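ABC-type amino acid transport system, permease component (Caldanaerobacter subterraneus subsp. tengcongensis MB4, PDB 4YMU) probably forms the transmembrane subunit of an ATP-binding cassette importer for amino acids and binds arginine among its membrane helices. Local coordinates at residues 30-35 with 94-99; 112-117 with 139-144; 152-157 with 202-207. One frame throughout, in Å; residues are numbered along the deposited sequence.

Interaction 1: residues 30-35 with 94-99; sequences VTIGVL and ALAINS. With ARG (arginine), chain I.
Gly-33 lies directly against Ala-96, their CA atoms 4.2 Å apart, at a tight crossing between helix 12-44, predicted to span the membrane, and helix 87-112. The axes of the two short segments pass within 7.4 Å at a crossing angle of -41°. Small residues permit this closeness. Without a side chain, Gly-33 brings its CA to 3.2 Å from the carbonyl O of Ala-96, a CA-H...O contact that is bent, 120° at the hydrogen. The methyl of Ala-96 meets the branched flank of Ile-32, with CB 3.5 Å from Ile-32 CG2.

Ser-99 fills the next turn and can be followed outward. Its CB is 4.2 Å from Gly-33 CA. One bond further, OG lies 4.2 Å from Val-30 CA, too far for anything but loose packing, and its hydrogen-bond partner is Glu-152 OE2 of helix 129-160. Serine therefore suits the spot twice over, being slim enough for the crossing and polar enough to engage the carboxylate.

Asn-98, one residue earlier, serves the bound arginine instead. With CG anti to the backbone N (chi1 -176°), the amide is carried to the ligand's side of the helix, where the single oxygen OD1 accepts from two guanidinium nitrogens, ligand NE at 2.8 Å and ligand NH1 at 3.0 Å. A neutral amide oxygen probably suits this place, accepting both N-H groups without adding charge. The crossing itself is thus held by apolar groups, small ones at the closest point, and backbone, while the polar side chains of Asn-98 and Ser-99 turn to the ligand and to Glu-152.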
loop_
_atom_site.group_PDB
_atom_site.type_symbol
_atom_site.label_atom_id
_atom_site.label_comp_id
_atom_site.label_asym_id
_atom_site.label_seq_id
_atom_site.Cartn_x
_atom_site.Cartn_y
_atom_site.Cartn_z
ATOM N N VAL C 30 0.039 25.402 -14.695
ATOM C CA VAL C 30 -0.028 24.577 -13.503
ATOM C C VAL C 30 -0.552 25.381 -12.312
ATOM O O VAL C 30 -1.410 24.895 -11.575
ATOM C CB VAL C 30 1.327 23.931 -13.184
ATOM C CG1 VAL C 30 1.286 23.276 -11.818
ATOM C CG2 VAL C 30 1.675 22.899 -14.257
ATOM N N THR C 31 -0.033 26.596 -12.124
ATOM C CA THR C 31 -0.523 27.480 -11.068
ATOM C C THR C 31 -2.030 27.683 -11.156
ATOM O O THR C 31 -2.745 27.540 -10.165
ATOM C CB THR C 31 0.151 28.855 -11.107
ATOM O OG1 THR C 31 1.487 28.747 -10.614
ATOM C CG2 THR C 31 -0.602 29.835 -10.231
ATOM N N ILE C 32 -2.503 27.998 -12.356
ATOM C CA ILE C 32 -3.921 28.221 -12.594
ATOM C C ILE C 32 -4.676 26.904 -12.488
ATOM O O ILE C 32 -5.775 26.855 -11.940
ATOM C CB ILE C 32 -4.157 28.878 -13.986
ATOM C CG1 ILE C 32 -3.756 30.360 -13.951
ATOM C CG2 ILE C 32 -5.608 28.764 -14.401
ATOM C CD1 ILE C 32 -3.718 31.016 -15.304
ATOM N N GLY C 33 -4.063 25.837 -12.994
ATOM C CA GLY C 33 -4.659 24.508 -12.957
ATOM C C GLY C 33 -4.881 23.982 -11.544
ATOM O O GLY C 33 -5.751 23.140 -11.311
ATOM N N VAL C 34 -4.085 24.483 -10.604
ATOM C CA VAL C 34 -4.209 24.107 -9.206
ATOM C C VAL C 34 -5.403 24.816 -8.577
ATOM O O VAL C 34 -6.264 24.172 -7.974
ATOM C CB VAL C 34 -2.931 24.452 -8.417
ATOM C CG1 VAL C 34 -3.215 24.516 -6.925
ATOM C CG2 VAL C 34 -1.839 23.437 -8.717
ATOM N N LEU C 35 -5.452 26.139 -8.727
ATOM C CA LEU C 35 -6.551 26.935 -8.182
ATOM C C LEU C 35 -7.869 26.460 -8.758
ATOM O O LEU C 35 -8.852 26.282 -8.043
ATOM C CB LEU C 35 -6.370 28.415 -8.499
ATOM C CG LEU C 35 -5.665 29.272 -7.450
ATOM C CD1 LEU C 35 -4.268 28.735 -7.170
ATOM C CD2 LEU C 35 -5.616 30.716 -7.894
ATOM N N ALA C 94 -5.498 25.842 -22.212
ATOM C CA ALA C 94 -5.677 24.427 -22.451
ATOM C C ALA C 94 -4.966 23.621 -21.362
ATOM O O ALA C 94 -5.562 22.739 -20.736
ATOM C CB ALA C 94 -5.169 24.060 -23.830
ATOM N N LEU C 95 -3.693 23.944 -21.146
ATOM C CA LEU C 95 -2.871 23.292 -20.144
ATOM C C LEU C 95 -3.449 23.467 -18.734
ATOM O O LEU C 95 -3.511 22.512 -17.972
ATOM C CB LEU C 95 -1.450 23.844 -20.188
ATOM C CG LEU C 95 -0.614 23.501 -21.409
ATOM C CD1 LEU C 95 0.805 23.966 -21.193
ATOM C CD2 LEU C 95 -0.645 22.012 -21.656
ATOM N N ALA C 96 -3.874 24.682 -18.395
ATOM C CA ALA C 96 -4.466 24.933 -17.087
ATOM C C ALA C 96 -5.745 24.129 -16.880
ATOM O O ALA C 96 -6.029 23.693 -15.769
ATOM C CB ALA C 96 -4.720 26.412 -16.865
ATOM N N ILE C 97 -6.533 23.959 -17.935
ATOM C CA ILE C 97 -7.768 23.181 -17.810
ATOM C C ILE C 97 -7.445 21.693 -17.603
ATOM O O ILE C 97 -7.934 21.048 -16.642
ATOM C CB ILE C 97 -8.703 23.413 -19.021
ATOM C CG1 ILE C 97 -9.497 24.717 -18.850
ATOM C CG2 ILE C 97 -9.651 22.258 -19.224
ATOM C CD1 ILE C 97 -10.008 25.295 -20.188
ATOM N N ASN C 98 -6.609 21.159 -18.492
ATOM C CA ASN C 98 -6.173 19.766 -18.400
ATOM C C ASN C 98 -5.635 19.458 -16.982
ATOM O O ASN C 98 -6.108 18.536 -16.267
ATOM C CB ASN C 98 -5.113 19.523 -19.479
ATOM C CG ASN C 98 -4.654 18.078 -19.553
ATOM O OD1 ASN C 98 -3.562 17.743 -19.093
ATOM N ND2 ASN C 98 -5.478 17.214 -20.137
ATOM N N SER C 99 -4.692 20.296 -16.568
ATOM C CA SER C 99 -4.091 20.208 -15.262
ATOM C C SER C 99 -5.143 20.344 -14.181
ATOM O O SER C 99 -5.013 19.735 -13.138
ATOM C CB SER C 99 -3.014 21.272 -15.067
ATOM O OG SER C 99 -2.385 21.109 -13.803
HETATM N N ARG I . -0.597 13.386 -22.890
HETATM C CA ARG I . -1.718 12.724 -22.221
HETATM C C ARG I . -3.060 13.257 -22.691
HETATM O O ARG I . -4.110 12.698 -22.347
HETATM C CB ARG I . -1.637 12.900 -20.707
HETATM C CG ARG I . -1.908 14.297 -20.215
HETATM C CD ARG I . -1.580 14.387 -18.734
HETATM N NE ARG I . -2.015 15.644 -18.139
HETATM C CZ ARG I . -1.670 16.053 -16.926
HETATM N NH1 ARG I . -2.116 17.215 -16.466
HETATM N NH2 ARG I . -0.870 15.303 -16.175
HETATM O OXT ARG I . -3.116 14.264 -23.396
#

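Interaction 2: residues 112-117 with 139-144; sequences QAVDPG and PQAIKN
The loop joining helix 87-112 to the short helix 117-124 opens the EAA region of this permease, the segment that in such transporters usually docks on the ATPase subunit, and here Val-114 of that loop packs on Ala-141 and Asn-144 of helix 129-160. Val-114 CG1 sits 4.2 Å from Ala-141 CB, the small alanine letting the loop come close to the helix. On the same valine, CB approaches Gln-140 CB to 4.4 Å. The side chains of Val-114 and Asn-144 cross at about a right angle, with CG1 3.9 Å from Asn-144 ND2. That amide nitrogen also borders Ala-113, whose CB is 3.8 Å away, yet its hydrogen bond goes to Gly-110 O. Asparagine thus both packs on the loop and ties helix 129-160 to the C-terminal end of helix 87-112. Gln-140 NE2 bonds to Val-136 O of its own helix and reaches across to Gln-118 OE1 of helix 117-124. Another protein chain of the assembly packs on Asp-115, Gln-140 and Lys-143. The loop ends by starting the next helix: Asp-115 OD2 caps it through its anti lone pair, accepting from Gly-117 N at 2.6 Å with an N-H...O angle of 150°.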
loop_
_atom_site.group_PDB
_atom_site.type_symbol
_atom_site.label_atom_id
_atom_site.label_comp_id
_atom_site.label_asym_id
_atom_site.label_seq_id
_atom_site.Cartn_x
_atom_site.Cartn_y
_atom_site.Cartn_z
ATOM N N GLN C 112 -8.301 10.893 0.405
ATOM C CA GLN C 112 -8.672 9.489 0.585
ATOM C C GLN C 112 -7.527 8.651 1.181
ATOM O O GLN C 112 -7.745 7.552 1.696
ATOM C CB GLN C 112 -9.085 8.905 -0.768
ATOM C CG GLN C 112 -9.839 7.590 -0.722
ATOM C CD GLN C 112 -9.362 6.639 -1.820
ATOM O OE1 GLN C 112 -9.177 7.041 -2.978
ATOM N NE2 GLN C 112 -9.129 5.374 -1.452
ATOM N N ALA C 113 -6.316 9.191 1.148
ATOM C CA ALA C 113 -5.142 8.421 1.522
ATOM C C ALA C 113 -4.754 8.575 2.981
ATOM O O ALA C 113 -3.930 7.820 3.466
ATOM C CB ALA C 113 -3.971 8.770 0.643
ATOM N N VAL C 114 -5.303 9.555 3.688
ATOM C CA VAL C 114 -5.015 9.613 5.118
ATOM C C VAL C 114 -5.821 8.511 5.818
ATOM O O VAL C 114 -7.001 8.303 5.499
ATOM C CB VAL C 114 -5.255 11.026 5.739
ATOM C CG1 VAL C 114 -5.667 12.002 4.685
ATOM C CG2 VAL C 114 -6.277 10.979 6.860
ATOM N N ASP C 115 -5.176 7.791 6.737
ATOM C CA ASP C 115 -5.816 6.646 7.399
ATOM C C ASP C 115 -7.150 7.058 7.988
ATOM O O ASP C 115 -7.202 8.010 8.756
ATOM C CB ASP C 115 -4.940 6.134 8.530
ATOM C CG ASP C 115 -5.460 4.837 9.130
ATOM O OD1 ASP C 115 -4.775 3.793 9.003
ATOM O OD2 ASP C 115 -6.532 4.867 9.778
ATOM N N PRO C 116 -8.227 6.322 7.651
ATOM C CA PRO C 116 -9.612 6.620 8.075
ATOM C C PRO C 116 -9.787 6.603 9.604
ATOM O O PRO C 116 -10.789 7.087 10.153
ATOM C CB PRO C 116 -10.447 5.517 7.419
ATOM C CG PRO C 116 -9.441 4.443 7.016
ATOM C CD PRO C 116 -8.133 5.117 6.808
ATOM N N GLY C 117 -8.806 6.031 10.288
ATOM C CA GLY C 117 -8.797 6.025 11.736
ATOM C C GLY C 117 -8.752 7.449 12.251
ATOM O O GLY C 117 -9.376 7.765 13.258
ATOM N N PRO C 139 -4.868 18.908 7.150
ATOM C CA PRO C 139 -3.421 19.110 7.313
ATOM C C PRO C 139 -2.577 17.931 6.838
ATOM O O PRO C 139 -1.437 18.142 6.413
ATOM C CB PRO C 139 -3.257 19.246 8.830
ATOM C CG PRO C 139 -4.569 19.811 9.301
ATOM C CD PRO C 139 -5.604 19.169 8.410
ATOM N N GLN C 140 -3.134 16.723 6.876
ATOM C CA GLN C 140 -2.383 15.509 6.518
ATOM C C GLN C 140 -2.547 15.217 5.025
ATOM O O GLN C 140 -1.596 14.795 4.329
ATOM C CB GLN C 140 -2.842 14.314 7.385
ATOM C CG GLN C 140 -2.587 14.508 8.889
ATOM C CD GLN C 140 -3.043 13.328 9.731
ATOM O OE1 GLN C 140 -2.486 12.227 9.645
ATOM N NE2 GLN C 140 -4.078 13.547 10.538
ATOM N N ALA C 141 -3.770 15.447 4.548
ATOM C CA ALA C 141 -4.068 15.345 3.125
ATOM C C ALA C 141 -3.088 16.231 2.390
ATOM O O ALA C 141 -2.486 15.795 1.416
ATOM C CB ALA C 141 -5.502 15.780 2.819
ATOM N N ILE C 142 -2.880 17.445 2.906
ATOM C CA ILE C 142 -1.966 18.409 2.274
ATOM C C ILE C 142 -0.562 17.850 2.058
ATOM O O ILE C 142 0.036 18.049 0.988
ATOM C CB ILE C 142 -1.927 19.765 3.023
ATOM C CG1 ILE C 142 -3.081 20.651 2.562
ATOM C CG2 ILE C 142 -0.603 20.483 2.814
ATOM C CD1 ILE C 142 -3.521 21.629 3.623
ATOM N N LYS C 143 -0.040 17.153 3.061
ATOM C CA LYS C 143 1.266 16.520 2.922
ATOM C C LYS C 143 1.196 15.362 1.942
ATOM O O LYS C 143 2.215 14.955 1.387
ATOM C CB LYS C 143 1.827 16.055 4.269
ATOM C CG LYS C 143 2.012 17.188 5.274
ATOM C CD LYS C 143 2.420 16.656 6.641
ATOM C CE LYS C 143 2.127 17.653 7.765
ATOM N NZ LYS C 143 2.461 17.079 9.114
ATOM N N ASN C 144 0.004 14.815 1.725
ATOM C CA ASN C 144 -0.110 13.825 0.655
ATOM C C ASN C 144 -0.096 14.490 -0.719
ATOM O O ASN C 144 0.402 13.924 -1.693
ATOM C CB ASN C 144 -1.380 12.986 0.788
ATOM C CG ASN C 144 -1.340 12.043 1.966
ATOM O OD1 ASN C 144 -0.269 11.595 2.389
ATOM N ND2 ASN C 144 -2.517 11.703 2.482
#

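Interaction 3: residues 152-157 with 202-207; sequences EFIVML and TFSKLL. With ARG (arginine), chain I.
Phe-153 and Phe-203 form a T-shaped (edge-to-face) pair, with ring planes at 83° and centroids 5.1 Å apart. The edge belongs to Phe-153, whose CE1 points at the middle of the Phe-203 ring. Leu-157, one turn on from Phe-153, crosses Phe-203 at about a right angle and sets CD1 3.5 Å from Phe-203 CD2. One aromatic ring is thereby gripped by both an aromatic edge and a methyl, neither of which needs a polar partner.

Ile-154, next to Phe-153 in the chain, runs past Phe-203 in the opposite direction. Its chain is fully extended (chi2 180°), which carries CD1 across to the backbone of the other helix, 3.5 Å from Phe-203 O. The same methyl meets Leu-207 CD2 at 3.9 Å and Ser-204 OG at 3.6 Å. The ethyl arm of isoleucine has the length for this reach, because the antiparallel segments (176°) stand a full 10.1 Å apart at their axes.

The other face of segment 152-157 belongs to the ligand. Glu-152, bent at chi2, offers both carboxylate oxygens to the guanidinium of the bound arginine: ligand NH1 donates to OE2 at 2.8 Å, and ligand NH2 donates to OE1 at 3.0 Å. Met-156 SD adds a soft, polarisable contact with NH1.

Helix 129-160 is therefore sandwiched: helix 186-214, predicted to span the membrane, packs on one face, while Leu-157 and Met-156 reach Thr-22, Thr-26 and Val-30 of helix 12-44, and Glu-152 touches Tyr-102 and Val-103 of helix 87-112.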
loop_
_atom_site.group_PDB
_atom_site.type_symbol
_atom_site.label_atom_id
_atom_site.label_comp_id
_atom_site.label_asym_id
_atom_site.label_seq_id
_atom_site.Cartn_x
_atom_site.Cartn_y
_atom_site.Cartn_z
ATOM N N GLU C 152 3.112 16.780 -10.779
ATOM C CA GLU C 152 2.248 17.212 -11.860
ATOM C C GLU C 152 2.994 18.211 -12.731
ATOM O O GLU C 152 3.023 18.078 -13.950
ATOM C CB GLU C 152 0.947 17.795 -11.304
ATOM C CG GLU C 152 0.147 18.666 -12.276
ATOM C CD GLU C 152 -0.596 17.882 -13.358
ATOM O OE1 GLU C 152 -0.333 16.672 -13.553
ATOM O OE2 GLU C 152 -1.471 18.496 -14.013
ATOM N N PHE C 153 3.627 19.180 -12.077
ATOM C CA PHE C 153 4.445 20.184 -12.734
ATOM C C PHE C 153 5.491 19.545 -13.636
ATOM O O PHE C 153 5.641 19.937 -14.786
ATOM C CB PHE C 153 5.139 21.043 -11.678
ATOM C CG PHE C 153 6.110 22.045 -12.242
ATOM C CD1 PHE C 153 7.447 21.713 -12.427
ATOM C CD2 PHE C 153 5.685 23.319 -12.595
ATOM C CE1 PHE C 153 8.343 22.634 -12.946
ATOM C CE2 PHE C 153 6.573 24.247 -13.108
ATOM C CZ PHE C 153 7.908 23.903 -13.285
ATOM N N ILE C 154 6.217 18.563 -13.115
ATOM C CA ILE C 154 7.269 17.925 -13.901
ATOM C C ILE C 154 6.685 17.310 -15.168
ATOM O O ILE C 154 7.252 17.450 -16.252
ATOM C CB ILE C 154 8.022 16.845 -13.087
ATOM C CG1 ILE C 154 8.789 17.486 -11.923
ATOM C CG2 ILE C 154 8.965 16.041 -13.977
ATOM C CD1 ILE C 154 9.553 16.496 -11.076
ATOM N N VAL C 155 5.532 16.664 -15.031
ATOM C CA VAL C 155 4.865 16.030 -16.160
ATOM C C VAL C 155 4.410 17.087 -17.180
ATOM O O VAL C 155 4.520 16.890 -18.400
ATOM C CB VAL C 155 3.647 15.225 -15.690
ATOM C CG1 VAL C 155 2.822 14.754 -16.874
ATOM C CG2 VAL C 155 4.100 14.039 -14.874
ATOM N N MET C 156 3.915 18.210 -16.667
ATOM C CA MET C 156 3.400 19.271 -17.503
ATOM C C MET C 156 4.478 19.970 -18.326
ATOM O O MET C 156 4.166 20.554 -19.350
ATOM C CB MET C 156 2.638 20.283 -16.651
ATOM C CG MET C 156 1.272 19.799 -16.223
ATOM S SD MET C 156 0.147 19.594 -17.625
ATOM C CE MET C 156 -0.468 21.270 -17.733
ATOM N N LEU C 157 5.731 19.922 -17.873
ATOM C CA LEU C 157 6.854 20.458 -18.645
ATOM C C LEU C 157 6.928 19.715 -19.961
ATOM O O LEU C 157 6.970 20.319 -21.035
ATOM C CB LEU C 157 8.176 20.292 -17.895
ATOM C CG LEU C 157 8.438 21.309 -16.784
ATOM C CD1 LEU C 157 9.820 21.106 -16.189
ATOM C CD2 LEU C 157 8.289 22.734 -17.309
ATOM N N THR C 202 16.584 17.669 -12.921
ATOM C CA THR C 202 16.709 18.723 -11.920
ATOM C C THR C 202 15.481 18.776 -11.012
ATOM O O THR C 202 15.587 18.617 -9.783
ATOM C CB THR C 202 16.916 20.100 -12.580
ATOM O OG1 THR C 202 18.115 20.082 -13.362
ATOM C CG2 THR C 202 17.013 21.193 -11.532
ATOM N N PHE C 203 14.313 18.966 -11.620
ATOM C CA PHE C 203 13.085 19.104 -10.841
ATOM C C PHE C 203 12.695 17.826 -10.087
ATOM O O PHE C 203 12.068 17.897 -9.031
ATOM C CB PHE C 203 11.927 19.585 -11.710
ATOM C CG PHE C 203 12.020 21.036 -12.102
ATOM C CD1 PHE C 203 12.123 22.029 -11.137
ATOM C CD2 PHE C 203 11.948 21.417 -13.443
ATOM C CE1 PHE C 203 12.185 23.383 -11.502
ATOM C CE2 PHE C 203 12.002 22.767 -13.816
ATOM C CZ PHE C 203 12.119 23.751 -12.844
ATOM N N SER C 204 13.059 16.667 -10.630
ATOM C CA SER C 204 12.785 15.394 -9.977
ATOM C C SER C 204 13.597 15.262 -8.697
ATOM O O SER C 204 13.080 14.852 -7.642
ATOM C CB SER C 204 13.131 14.242 -10.912
ATOM O OG SER C 204 12.044 13.930 -11.762
ATOM N N LYS C 205 14.880 15.584 -8.815
ATOM C CA LYS C 205 15.785 15.632 -7.678
ATOM C C LYS C 205 15.236 16.555 -6.592
ATOM O O LYS C 205 15.042 16.131 -5.437
ATOM C CB LYS C 205 17.181 16.070 -8.135
ATOM C CG LYS C 205 18.135 16.476 -7.021
ATOM C CD LYS C 205 18.778 17.836 -7.302
ATOM C CE LYS C 205 19.868 17.719 -8.379
ATOM N NZ LYS C 205 20.715 18.946 -8.512
ATOM N N LEU C 206 14.905 17.767 -6.956
ATOM C CA LEU C 206 14.361 18.657 -5.974
ATOM C C LEU C 206 13.140 18.078 -5.309
ATOM O O LEU C 206 13.043 18.102 -4.102
ATOM C CB LEU C 206 14.027 19.991 -6.601
ATOM C CG LEU C 206 15.238 20.907 -6.609
ATOM C CD1 LEU C 206 15.660 21.240 -8.027
ATOM C CD2 LEU C 206 14.914 22.161 -5.828
ATOM N N LEU C 207 12.204 17.569 -6.088
ATOM C CA LEU C 207 10.936 17.193 -5.521
ATOM C C LEU C 207 11.083 16.095 -4.493
ATOM O O LEU C 207 10.561 16.211 -3.399
ATOM C CB LEU C 207 10.002 16.744 -6.627
ATOM C CG LEU C 207 9.024 15.607 -6.404
ATOM C CD1 LEU C 207 7.697 16.095 -5.887
ATOM C CD2 LEU C 207 8.828 14.833 -7.679
HETATM N N ARG I . -0.597 13.386 -22.890
HETATM C CA ARG I . -1.718 12.724 -22.221
HETATM C C ARG I . -3.060 13.257 -22.691
HETATM O O ARG I . -4.110 12.698 -22.347
HETATM C CB ARG I . -1.637 12.900 -20.707
HETATM C CG ARG I . -1.908 14.297 -20.215
HETATM C CD ARG I . -1.580 14.387 -18.734
HETATM N NE ARG I . -2.015 15.644 -18.139
HETATM C CZ ARG I . -1.670 16.053 -16.926
HETATM N NH1 ARG I . -2.116 17.215 -16.466
HETATM N NH2 ARG I . -0.870 15.303 -16.175
HETATM O OXT ARG I . -3.116 14.264 -23.396
#

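Interactions 1 and 3 adjoin, with centres 15 Å apart, and share the bound arginine: Asn-98 and Glu-152 take its guanidinium from different helices. Ser-99 OG lies 2.8 Å from Glu-152 OE2, a probable hydrogen bond by which a residue of the first crossing probably helps position the ligand's carboxylate partner. Met-156 packs at the junction, its CB 3.7 Å from Val-30 CG2. Leu-67 and Glu-159 also bond this arginine, as do Lys-158 and Glu-159 of the second subunit. Interaction 2 stands apart, its centre 23 Å from that of interaction 1 and 22 Å from that of interaction 3, but helix 129-160 runs through both 2 and 3, physically joining the EAA region to the pocket.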